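PDB 3V9O: dihydroneopterin aldolase from Burkholderia thailandensis, which belongs to the dihydroneopterin aldolase family of small alpha/beta proteins and binds guanine where two subunits of its four-chain assembly meet. Local coordinates for residues P64-K68 and L69-V73. Residues are numbered along the deposited sequence; the frame is centred on the assembly and turned at random.
Sequences PVEDK and LREVV. With GUN (guanine), chain G.
Glu71 turns its carboxylate back into the curl of 64-68 and accepts from the backbone N-H groups of Val65, Glu66 and Lys68. The Glu71 side chain runs extended beyond CG (chi2 -177°), which carries the acid into the middle of the turn. Glu71 OE2 accepts from Val65 N at 2.8 Å, on the syn side but tilted out of the carboxylate plane. Glu66 N meets the syn lone pair of Glu71 OE1 at 3.0 Å, and Lys68 N reaches the same oxygen nearly along the C-O bond at 3.1 Å. These bonds fix the rotation of the carboxylate. Lys68 O accepts from Glu71 N at 2.9 Å and so closes the 3-10 turn from Lys68 to Glu71.

On the outer side, Arg70 NH2 forms a salt bridge with Glu66 OE2 at 2.8 Å. The acid oxygen lies in the guanidinium plane, while the nitrogen sits above the carboxylate plane. The Lys68 chain runs alongside Arg70, its CD over one guanidinium face. A water bridges Glu66 OE2 and Glu71 OE2.

Val73 O accepts from guanine N2 at 2.8 Å, in a pocket completed by Asp74, Tyr75, and Gln94 and Glu95 of the second subunit. Asp67 hydrogen-bonds Thr96 of that subunit. This surface loop joins strand 47-58 to helix 76-87, and Pro64 packs on Arg23 of strand 22-34.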
loop_
_atom_site.group_PDB
_atom_site.type_symbol
_atom_site.label_atom_id
_atom_site.label_comp_id
_atom_site.label_asym_id
_atom_site.label_seq_id
_atom_site.Cartn_x
_atom_site.Cartn_y
_atom_site.Cartn_z
ATOM N N PRO A 64 -13.945 -10.179 -21.190
ATOM C CA PRO A 64 -13.857 -10.908 -22.446
ATOM C C PRO A 64 -14.379 -12.307 -22.298
ATOM O O PRO A 64 -14.055 -13.041 -21.335
ATOM C CB PRO A 64 -12.351 -10.929 -22.751
ATOM C CG PRO A 64 -11.725 -10.933 -21.340
ATOM C CD PRO A 64 -12.637 -10.027 -20.522
ATOM N N VAL A 65 -15.214 -12.671 -23.254
ATOM C CA VAL A 65 -15.682 -14.033 -23.325
ATOM C C VAL A 65 -15.141 -14.729 -24.557
ATOM O O VAL A 65 -15.335 -15.923 -24.694
ATOM C CB VAL A 65 -17.236 -14.164 -23.223
ATOM C CG1 VAL A 65 -17.733 -13.463 -21.971
ATOM C CG2 VAL A 65 -17.909 -13.581 -24.440
ATOM N N GLU A 66 -14.469 -13.982 -25.446
ATOM C CA GLU A 66 -13.817 -14.571 -26.630
ATOM C C GLU A 66 -12.330 -14.281 -26.670
ATOM O O GLU A 66 -11.682 -14.521 -27.690
ATOM C CB GLU A 66 -14.345 -13.984 -27.954
ATOM C CG GLU A 66 -15.748 -14.237 -28.297
ATOM C CD GLU A 66 -16.083 -13.699 -29.681
ATOM O OE1 GLU A 66 -15.762 -14.379 -30.667
ATOM O OE2 GLU A 66 -16.666 -12.603 -29.766
ATOM N N ASP A 67 -11.788 -13.792 -25.572
ATOM C CA ASP A 67 -10.355 -13.455 -25.494
ATOM C C ASP A 67 -9.903 -12.517 -26.623
ATOM O O ASP A 67 -8.804 -12.662 -27.138
ATOM C CB ASP A 67 -9.521 -14.740 -25.450
ATOM C CG ASP A 67 -8.095 -14.516 -24.893
ATOM O OD1 ASP A 67 -7.831 -13.559 -24.166
ATOM O OD2 ASP A 67 -7.274 -15.407 -25.198
ATOM N N LYS A 68 -10.743 -11.538 -26.955
ATOM C CA LYS A 68 -10.409 -10.538 -28.002
ATOM C C LYS A 68 -10.265 -9.126 -27.478
ATOM O O LYS A 68 -11.005 -8.694 -26.607
ATOM C CB LYS A 68 -11.487 -10.555 -29.092
ATOM C CG LYS A 68 -11.405 -11.791 -29.957
ATOM C CD LYS A 68 -12.570 -11.876 -30.941
ATOM C CE LYS A 68 -12.662 -13.249 -31.668
ATOM N NZ LYS A 68 -11.393 -13.692 -32.338
ATOM N N LEU A 69 -9.264 -8.404 -27.977
ATOM C CA LEU A 69 -8.921 -7.099 -27.493
ATOM C C LEU A 69 -10.106 -6.125 -27.593
ATOM O O LEU A 69 -10.251 -5.243 -26.742
ATOM C CB LEU A 69 -7.686 -6.552 -28.262
ATOM C CG LEU A 69 -7.134 -5.228 -27.733
ATOM C CD1 LEU A 69 -6.720 -5.213 -26.238
ATOM C CD2 LEU A 69 -5.941 -4.828 -28.657
ATOM N N ARG A 70 -10.939 -6.263 -28.629
ATOM C CA ARG A 70 -12.104 -5.399 -28.794
ATOM C C ARG A 70 -13.097 -5.510 -27.635
ATOM O O ARG A 70 -13.965 -4.663 -27.503
ATOM C CB ARG A 70 -12.830 -5.685 -30.122
ATOM C CG ARG A 70 -13.369 -7.107 -30.231
ATOM C CD ARG A 70 -14.210 -7.287 -31.491
ATOM N NE ARG A 70 -14.497 -8.685 -31.823
ATOM C CZ ARG A 70 -15.267 -9.514 -31.106
ATOM N NH1 ARG A 70 -15.838 -9.124 -29.964
ATOM N NH2 ARG A 70 -15.466 -10.758 -31.546
ATOM N N GLU A 71 -12.994 -6.571 -26.828
ATOM C CA GLU A 71 -13.901 -6.769 -25.696
ATOM C C GLU A 71 -13.499 -5.990 -24.444
ATOM O O GLU A 71 -14.213 -6.029 -23.438
ATOM C CB GLU A 71 -13.965 -8.251 -25.317
ATOM C CG GLU A 71 -14.564 -9.104 -26.405
ATOM C CD GLU A 71 -14.666 -10.512 -25.933
ATOM O OE1 GLU A 71 -13.634 -11.183 -25.998
ATOM O OE2 GLU A 71 -15.738 -10.958 -25.436
ATOM N N VAL A 72 -12.297 -5.396 -24.443
ATOM C CA VAL A 72 -11.822 -4.688 -23.264
ATOM C C VAL A 72 -11.338 -3.275 -23.573
ATOM O O VAL A 72 -11.278 -2.858 -24.754
ATOM C CB VAL A 72 -10.674 -5.478 -22.578
ATOM C CG1 VAL A 72 -11.077 -6.890 -22.231
ATOM C CG2 VAL A 72 -9.405 -5.531 -23.428
ATOM N N VAL A 73 -11.078 -2.497 -22.521
ATOM C CA VAL A 73 -10.429 -1.187 -22.668
ATOM C C VAL A 73 -8.923 -1.441 -22.776
ATOM O O VAL A 73 -8.324 -2.011 -21.893
ATOM C CB VAL A 73 -10.715 -0.245 -21.464
ATOM C CG1 VAL A 73 -9.843 1.015 -21.565
ATOM C CG2 VAL A 73 -12.218 0.125 -21.435
HETATM N N9 GUN G . -3.417 -4.089 -24.763
HETATM C C8 GUN G . -2.521 -5.067 -25.173
HETATM N N7 GUN G . -2.653 -6.267 -24.444
HETATM C C5 GUN G . -3.726 -5.989 -23.619
HETATM C C6 GUN G . -4.388 -6.808 -22.587
HETATM O O6 GUN G . -4.087 -7.978 -22.302
HETATM N N1 GUN G . -5.444 -6.200 -21.911
HETATM C C2 GUN G . -5.808 -4.870 -22.117
HETATM N N2 GUN G . -6.807 -4.313 -21.355
HETATM N N3 GUN G . -5.184 -4.079 -23.094
HETATM C C4 GUN G . -4.159 -4.695 -23.783
HETATM O O HOH W 1 -17.747 -10.902 -27.316
#